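Ferritin (PDB 4ISM) probably stores iron in a soluble, non-toxic form, taking up ferrous iron, oxidising it with dioxygen and depositing it as ferric hydroxide inside a 24-subunit shell. Local coordinates at residues Thr14-Ala19 with Ala47-His52; Leu24-Trp29 with Ala40-Glu45; Ser90-Glu95 with Asp133-Ile138. All coordinates share one frame; numbering follows the deposited sequence. Where two conformers were deposited one is given.

Contact 1. Residues Thr14-Ala19 with Ala47-His52; sequences TQEFTA and AEEREH. With ZN (zinc ion), chain M; ZN (zinc ion), chain N; ZN (zinc ion), chain O.
The ferroxidase centre of the ferritin four-helix bundle is built here, where Glu-16 of helix 4-32 meets Glu-49 and His-52 of the antiparallel helix 36-62. A zinc ion (chain M) joins the three, bound by Glu-16 OE1 at 2.0 Å, Glu-49 OE1 and His-52 ND1, with waters 1 and 2 completing five ligands. Glu-16 and Glu-49 cross at about a right angle, yet their carboxylates are nearly coplanar, 14° apart. Their OE1 atoms, only 2.8 Å from each other, share the metal and no hydrogen bond. Glu-16 OE1 also lies at the edge of the His-52 ring, 3.2 Å from His-52 CB, with carboxylate and imidazole planes turned steeply. Glu-49 bends at chi2 (-61°), bringing OE2 to within 1.8 Å of a second zinc (chain O), which Glu-95 binds as well; water 2 also bridges the two zincs. The other oxygen of Glu-16, OE2, stays off the first metal; it accepts a hydrogen bond from water 1 at 2.6 Å and others from Gln-12 and Asn-98. Beside the site, Ala-19 CB packs on Glu-49 CG at 3.9 Å, and the Phe-17 ring turns its edge to Arg-50, whose backbone O lies near the ring plane, 3.5 Å from Phe-17 CE1. Iron has been seen at Glu-16, Glu-49 and His-52 too, so zinc probably marks a place that iron occupies. The shared metal accounts for the close approach of the two OE1 atoms, and the bonds from Gln-12 and Asn-98 probably limit how far the Glu-16 carboxylate can turn.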
# COMPACT_ATOMS: atom_id res chain seq x y z
N THR B 14 -9.62 52.53 8.04
CA THR B 14 -11.02 52.84 8.33
C THR B 14 -11.91 52.49 7.15
O THR B 14 -12.97 51.92 7.33
CB THR B 14 -11.15 54.33 8.66
OG1 THR B 14 -10.21 54.57 9.72
CG2 THR B 14 -12.55 54.62 9.20
N GLN B 15 -11.48 52.85 5.96
CA GLN B 15 -12.29 52.55 4.80
C GLN B 15 -12.48 51.03 4.61
O GLN B 15 -13.58 50.63 4.24
CB GLN B 15 -11.61 53.11 3.56
CG GLN B 15 -12.47 52.80 2.35
CD GLN B 15 -13.36 53.97 1.94
OE1 GLN B 15 -13.92 54.72 2.81
NE2 GLN B 15 -13.43 54.20 0.59
N GLU B 16 -11.43 50.21 4.83
CA GLU B 16 -11.61 48.75 4.61
C GLU B 16 -12.59 48.26 5.69
O GLU B 16 -13.49 47.46 5.39
CB GLU B 16 -10.27 47.99 4.73
CG GLU B 16 -9.18 48.49 3.74
CD GLU B 16 -9.55 48.14 2.31
OE1 GLU B 16 -10.42 47.23 2.10
OE2 GLU B 16 -9.05 48.81 1.37
N PHE B 17 -12.44 48.73 6.93
CA PHE B 17 -13.35 48.22 8.00
C PHE B 17 -14.78 48.72 7.79
O PHE B 17 -15.75 48.05 8.18
CB PHE B 17 -12.82 48.61 9.35
CG PHE B 17 -11.57 47.86 9.74
CD1 PHE B 17 -11.19 46.66 9.10
CD2 PHE B 17 -10.76 48.36 10.75
CE1 PHE B 17 -10.05 45.95 9.49
CE2 PHE B 17 -9.62 47.68 11.14
CZ PHE B 17 -9.27 46.47 10.52
N THR B 18 -14.91 49.95 7.31
CA THR B 18 -16.26 50.52 6.94
C THR B 18 -16.94 49.64 5.87
O THR B 18 -18.13 49.32 5.98
CB THR B 18 -16.10 51.98 6.41
OG1 THR B 18 -15.62 52.83 7.47
CG2 THR B 18 -17.45 52.58 5.83
N ALA B 19 -16.18 49.29 4.83
CA ALA B 19 -16.61 48.37 3.77
C ALA B 19 -16.98 47.06 4.36
O ALA B 19 -18.04 46.51 4.01
CB ALA B 19 -15.51 48.22 2.67
N ALA B 47 -15.72 39.47 5.54
CA ALA B 47 -14.49 38.97 6.15
C ALA B 47 -13.29 39.38 5.30
O ALA B 47 -12.22 39.75 5.78
CB ALA B 47 -14.57 37.44 6.36
N GLU B 48 -13.44 39.34 3.99
CA GLU B 48 -12.34 39.72 3.15
C GLU B 48 -11.95 41.20 3.29
O GLU B 48 -10.72 41.52 3.22
CB GLU B 48 -12.75 39.49 1.69
CG GLU B 48 -11.75 39.99 0.68
CD GLU B 48 -12.32 39.84 -0.72
OE1 GLU B 48 -12.79 38.71 -1.06
OE2 GLU B 48 -12.36 40.84 -1.46
N GLU B 49 -12.93 42.10 3.40
CA GLU B 49 -12.57 43.51 3.58
C GLU B 49 -11.86 43.66 4.89
O GLU B 49 -10.94 44.52 5.04
CB GLU B 49 -13.84 44.41 3.60
CG GLU B 49 -14.54 44.49 2.26
CD GLU B 49 -13.67 45.07 1.16
OE1 GLU B 49 -12.71 45.77 1.48
OE2 GLU B 49 -13.84 44.77 -0.04
N ARG B 50 -12.32 42.91 5.89
CA ARG B 50 -11.61 42.94 7.14
C ARG B 50 -10.14 42.52 6.97
O ARG B 50 -9.22 43.19 7.46
CB ARG B 50 -12.33 42.13 8.28
CG ARG B 50 -11.60 42.24 9.60
CD ARG B 50 -12.50 42.01 10.83
NE ARG B 50 -11.76 42.08 12.12
CZ ARG B 50 -10.96 41.08 12.51
NH1 ARG B 50 -10.88 40.07 11.72
NH2 ARG B 50 -10.22 41.14 13.58
N GLU B 51 -9.90 41.44 6.24
CA GLU B 51 -8.49 40.99 6.00
C GLU B 51 -7.70 42.08 5.28
O GLU B 51 -6.53 42.31 5.55
CB GLU B 51 -8.46 39.67 5.17
CG GLU B 51 -9.04 38.47 5.90
CD GLU B 51 -8.26 38.18 7.21
OE1 GLU B 51 -7.00 38.26 7.24
OE2 GLU B 51 -8.91 37.95 8.26
N HIS B 52 -8.34 42.79 4.34
CA HIS B 52 -7.63 43.92 3.68
C HIS B 52 -7.20 44.99 4.72
O HIS B 52 -6.08 45.49 4.65
CB HIS B 52 -8.51 44.71 2.65
CG HIS B 52 -8.95 43.90 1.46
ND1 HIS B 52 -9.96 44.33 0.63
CD2 HIS B 52 -8.56 42.69 0.98
CE1 HIS B 52 -10.20 43.42 -0.30
NE2 HIS B 52 -9.38 42.40 -0.10
ZN ZN M . -10.88 46.19 0.45
ZN ZN N . -13.83 39.95 -2.97
ZN ZN O . -13.42 45.45 -1.63
O HOH W 1 -8.96 47.07 -0.55
O HOH W 2 -11.91 46.53 -1.31
O HOH W 3 -13.32 38.59 -4.22

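Contact 2. Residues Leu24-Trp29 with Ala40-Glu45; sequences LSASIW and AYMLAE. With ZN (zinc ion), chain N.
Apolar packing dominates where Ala-26 and Leu-24 of helix 4-32 meet Met-42 and Leu-43 of helix 36-62, the first antiparallel helix pair of the ferritin four-helix bundle. The axes of the two short segments approach to 7.7 Å, with 164° between their directions. Ala-26 CB rests against Met-42 CG at 3.7 Å, with SD a little farther off. The Met-42 chain, bent at chi2 (-51°), then carries its end away from residues 24-29, toward Trp-88 and Ile-91 of helix 84-111. On another flank, Leu-24 and Leu-43 lie side by side, pointing the same way, and touch through their CD1 methyls at 3.8 Å. Both also pack on Leu-54 of a second subunit, so this edge of the helix pair belongs to a subunit interface.

The small Ala-26 and Ser-27 on helix 4-32 let the backbones come close: the CA atoms of Ser-27 and Met-42 are 4.9 Å apart, and Met-42 CB sits 3.5 Å from Ser-27 N.

Polar and metal interactions reach beyond the pair. Glu-45 leads away from residues 24-29 and binds a zinc ion (chain N) through both carboxylate oxygens, OE2 at 2.2 Å and OE1 at 2.6 Å; Glu-48 and Glu-131 complete the protein ligands. In one of its two conformers Ser-27 places OG anti to its own N (chi1 180°), where the hydroxyl hydrogen-bonds the carbonyl O of Ala-39 and lies 3.7 Å from Leu-43 CB.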
# COMPACT_ATOMS: atom_id res chain seq x y z
N LEU B 24 -21.48 43.50 5.74
CA LEU B 24 -22.24 42.79 6.78
C LEU B 24 -23.69 43.28 6.76
O LEU B 24 -24.67 42.47 6.89
CB LEU B 24 -21.65 42.97 8.19
CG LEU B 24 -22.45 42.21 9.27
CD1 LEU B 24 -22.50 40.65 9.11
CD2 LEU B 24 -21.76 42.50 10.60
N SER B 25 -23.88 44.59 6.62
CA SER B 25 -25.25 45.05 6.53
C SER B 25 -26.05 44.44 5.34
O SER B 25 -27.25 44.09 5.49
CB SER B 25 -25.32 46.58 6.56
OG SER B 25 -26.65 46.94 6.35
N ALA B 26 -25.39 44.32 4.19
CA ALA B 26 -26.00 43.73 3.00
C ALA B 26 -26.36 42.24 3.29
O ALA B 26 -27.44 41.80 2.93
CB ALA B 26 -24.99 43.84 1.82
N SER B 27 -25.46 41.53 3.97
CA SER B 27 -25.73 40.14 4.31
C SER B 27 -26.96 40.00 5.21
O SER B 27 -27.78 39.06 5.05
CB SER B 27 -24.48 39.51 4.97
OG SER B 27 -24.75 38.18 5.30
N ILE B 28 -27.10 40.93 6.15
CA ILE B 28 -28.27 41.00 7.04
C ILE B 28 -29.53 41.30 6.24
O ILE B 28 -30.55 40.65 6.40
CB ILE B 28 -28.08 42.09 8.14
CG1 ILE B 28 -27.00 41.63 9.12
CG2 ILE B 28 -29.39 42.41 8.89
CD1 ILE B 28 -26.49 42.75 10.08
N TRP B 29 -29.48 42.31 5.37
CA TRP B 29 -30.71 42.61 4.58
C TRP B 29 -31.10 41.36 3.74
O TRP B 29 -32.30 41.00 3.62
CB TRP B 29 -30.50 43.85 3.65
CG TRP B 29 -31.78 44.31 2.96
CD1 TRP B 29 -32.66 45.31 3.39
CD2 TRP B 29 -32.37 43.74 1.77
NE1 TRP B 29 -33.78 45.35 2.53
CE2 TRP B 29 -33.61 44.42 1.53
CE3 TRP B 29 -31.97 42.73 0.89
CZ2 TRP B 29 -34.43 44.11 0.46
CZ3 TRP B 29 -32.78 42.40 -0.16
CH2 TRP B 29 -34.03 43.08 -0.36
N ALA B 40 -24.83 34.77 2.08
CA ALA B 40 -23.51 34.11 2.25
C ALA B 40 -22.39 34.85 1.48
O ALA B 40 -21.29 34.97 2.01
CB ALA B 40 -23.59 32.63 1.78
N TYR B 41 -22.64 35.29 0.25
CA TYR B 41 -21.64 36.01 -0.58
C TYR B 41 -21.26 37.32 0.11
O TYR B 41 -20.07 37.67 0.15
CB TYR B 41 -22.18 36.33 -2.02
CG TYR B 41 -21.28 37.21 -2.91
CD1 TYR B 41 -20.44 36.66 -3.90
CD2 TYR B 41 -21.25 38.61 -2.76
CE1 TYR B 41 -19.62 37.46 -4.72
CE2 TYR B 41 -20.41 39.39 -3.53
CZ TYR B 41 -19.60 38.80 -4.52
OH TYR B 41 -18.79 39.61 -5.28
N MET B 42 -22.26 38.07 0.61
CA MET B 42 -21.92 39.34 1.29
C MET B 42 -21.12 39.07 2.57
O MET B 42 -20.20 39.82 2.93
CB MET B 42 -23.26 40.11 1.63
CG MET B 42 -23.86 40.69 0.34
SD MET B 42 -22.80 41.65 -0.73
CE MET B 42 -23.76 42.14 -2.18
N LEU B 43 -21.47 38.02 3.29
CA LEU B 43 -20.76 37.72 4.48
C LEU B 43 -19.29 37.36 4.20
O LEU B 43 -18.42 37.76 4.99
CB LEU B 43 -21.46 36.56 5.19
CG LEU B 43 -21.08 36.17 6.61
CD1 LEU B 43 -21.35 37.32 7.61
CD2 LEU B 43 -21.83 34.87 7.07
N ALA B 44 -19.03 36.57 3.14
CA ALA B 44 -17.64 36.23 2.72
C ALA B 44 -16.88 37.51 2.38
O ALA B 44 -15.74 37.67 2.83
CB ALA B 44 -17.65 35.29 1.51
N GLU B 45 -17.52 38.44 1.63
CA GLU B 45 -16.90 39.67 1.30
C GLU B 45 -16.66 40.56 2.49
O GLU B 45 -15.66 41.33 2.53
CB GLU B 45 -17.72 40.47 0.26
CG GLU B 45 -17.64 39.84 -1.12
CD GLU B 45 -16.20 39.98 -1.63
OE1 GLU B 45 -15.56 41.04 -1.37
OE2 GLU B 45 -15.70 39.03 -2.25
ZN ZN N . -13.83 39.95 -2.97
O HOH W 3 -13.32 38.59 -4.22

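Contact 3. Residues Ser90-Glu95 with Asp133-Ile138; sequences SILELE and DKIGSI. With ZN (zinc ion), chain O.
Ile-135 reaches from helix 115-145 into the side of helix 84-111, meeting Leu-92, Ile-91 and Glu-95. Its CB points toward that helix and sends out two branches. The short one, CG2, sits over the backbone of Leu-92, 3.7 Å from Leu-92 CA and as close to Leu-92 N, and also meets the leucine's CB; Leu-92 CD1 curls round to 4.0 Å from the same methyl. The longer branch leaves through CG1, set anti to the carbonyl carbon (chi1 -74°), and passes Ile-91 CG2 at 4.1 Å. At its tip, CD1 lies 3.8 Å from Ile-91 CG2 and 3.4 Å from Glu-95 CG, the two side chains it crosses at about a right angle. These are the third and fourth long helices of the ferritin four-helix bundle, antiparallel, with short-segment axes 9.6 Å apart, and Tyr-23 of helix 4-32 also packs on Ile-135. Gly-136, next in sequence, brings its backbone N within 4.3 Å of Leu-92 CD1. With an alanine in place of Ile-135 both branches beyond CB are gone, which is likely to leave a gap beside Leu-92 and Ile-91 and to deprive Glu-95 CG of an apolar neighbour. Beyond that CG, Glu-95 bends at chi2 (-62°) and binds a zinc ion (chain O) through both oxygens, OE2 at 2.3 Å and OE1 more loosely. Each oxygen also has a hydrogen-bond partner in the second shell: Tyr-23 OH at OE2 and Gln-128 NE2 at OE1.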
# COMPACT_ATOMS: atom_id res chain seq x y z
N SER B 90 -25.50 49.60 -4.16
CA SER B 90 -24.76 50.27 -3.07
C SER B 90 -23.42 49.57 -2.95
O SER B 90 -22.42 50.18 -2.59
CB SER B 90 -25.52 50.18 -1.70
OG SER B 90 -26.75 50.89 -1.77
N ILE B 91 -23.38 48.26 -3.19
CA ILE B 91 -22.09 47.53 -2.99
C ILE B 91 -21.18 47.92 -4.16
O ILE B 91 -19.96 48.11 -3.97
CB ILE B 91 -22.33 46.00 -2.93
CG1 ILE B 91 -22.95 45.63 -1.55
CG2 ILE B 91 -21.02 45.24 -3.23
CD1 ILE B 91 -22.09 46.07 -0.33
N LEU B 92 -21.71 48.12 -5.39
CA LEU B 92 -20.80 48.65 -6.46
C LEU B 92 -20.25 49.99 -6.08
O LEU B 92 -19.03 50.30 -6.21
CB LEU B 92 -21.55 48.75 -7.83
CG LEU B 92 -20.74 49.30 -9.01
CD1 LEU B 92 -19.54 48.37 -9.20
CD2 LEU B 92 -21.60 49.24 -10.29
N GLU B 93 -21.12 50.84 -5.56
CA GLU B 93 -20.63 52.18 -5.19
C GLU B 93 -19.58 52.20 -4.07
O GLU B 93 -18.67 53.05 -4.05
CB GLU B 93 -21.81 53.11 -4.83
CG GLU B 93 -22.61 53.54 -6.06
CD GLU B 93 -24.00 54.06 -5.67
OE1 GLU B 93 -24.16 54.63 -4.60
OE2 GLU B 93 -24.96 53.89 -6.42
N LEU B 94 -19.77 51.30 -3.10
CA LEU B 94 -18.80 51.10 -2.03
C LEU B 94 -17.42 50.71 -2.67
O LEU B 94 -16.37 51.21 -2.29
CB LEU B 94 -19.31 49.97 -1.11
CG LEU B 94 -18.35 49.50 -0.01
CD1 LEU B 94 -18.29 50.62 1.04
CD2 LEU B 94 -18.89 48.20 0.63
N GLU B 95 -17.41 49.76 -3.58
CA GLU B 95 -16.10 49.36 -4.17
C GLU B 95 -15.49 50.44 -5.01
O GLU B 95 -14.28 50.62 -5.01
CB GLU B 95 -16.23 48.11 -5.00
CG GLU B 95 -16.46 46.87 -4.19
CD GLU B 95 -15.32 46.54 -3.24
OE1 GLU B 95 -14.18 47.10 -3.34
OE2 GLU B 95 -15.57 45.66 -2.41
N ASP B 133 -15.35 44.58 -11.45
CA ASP B 133 -15.81 43.81 -12.58
C ASP B 133 -16.79 42.72 -12.12
O ASP B 133 -17.85 42.54 -12.72
CB ASP B 133 -14.60 43.12 -13.23
CG ASP B 133 -15.03 42.20 -14.36
OD1 ASP B 133 -15.60 42.67 -15.37
OD2 ASP B 133 -14.86 41.02 -14.21
N LYS B 134 -16.49 42.00 -11.04
CA LYS B 134 -17.39 40.92 -10.65
C LYS B 134 -18.75 41.53 -10.15
O LYS B 134 -19.88 41.04 -10.48
CB LYS B 134 -16.70 40.08 -9.53
CG LYS B 134 -17.60 38.96 -8.95
CD LYS B 134 -16.98 38.29 -7.73
CE LYS B 134 -16.34 39.32 -6.78
NZ LYS B 134 -15.67 38.79 -5.55
N ILE B 135 -18.67 42.62 -9.38
CA ILE B 135 -19.92 43.18 -8.80
C ILE B 135 -20.73 43.74 -9.90
O ILE B 135 -21.96 43.58 -9.92
CB ILE B 135 -19.66 44.28 -7.71
CG1 ILE B 135 -19.18 43.59 -6.47
CG2 ILE B 135 -20.93 45.10 -7.33
CD1 ILE B 135 -18.25 44.51 -5.76
N GLY B 136 -20.05 44.40 -10.85
CA GLY B 136 -20.72 44.94 -12.02
C GLY B 136 -21.48 43.91 -12.81
O GLY B 136 -22.65 44.11 -13.24
N SER B 137 -20.84 42.78 -13.02
CA SER B 137 -21.49 41.66 -13.68
C SER B 137 -22.71 41.03 -12.89
O SER B 137 -23.76 40.65 -13.50
CB SER B 137 -20.43 40.60 -13.93
OG SER B 137 -21.03 39.42 -14.34
N ILE B 138 -22.57 40.86 -11.59
CA ILE B 138 -23.69 40.39 -10.76
C ILE B 138 -24.85 41.37 -10.82
O ILE B 138 -26.00 40.96 -11.01
CB ILE B 138 -23.28 40.18 -9.27
CG1 ILE B 138 -22.32 39.02 -9.18
CG2 ILE B 138 -24.54 39.87 -8.45
CD1 ILE B 138 -21.62 38.91 -7.78
ZN ZN O . -13.42 45.45 -1.63
O HOH W 2 -11.91 46.53 -1.31

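All three contacts lie in one four-helix bundle. Contacts 1 and 2 join helices 4-32 and 36-62, their centres 13 Å apart; contact 2 sits nearer the turn between those helices, and contact 1 brackets it in sequence. Contact 3 follows later in the chain, pairing helices 84-111 and 115-145, centred 15 Å from contact 1 and 13 Å from contact 2. The chain O zinc joins helices 36-62 and 84-111, while the chain N zinc is reached from helix 36-62 by Glu-45 and Glu-48 and from helix 115-145 by Glu-131. Met-42 CE against Ile-91 CG1 (3.6 Å) adds an apolar bridge between contacts 2 and 3. The two helix hairpins thus close around a string of metal sites.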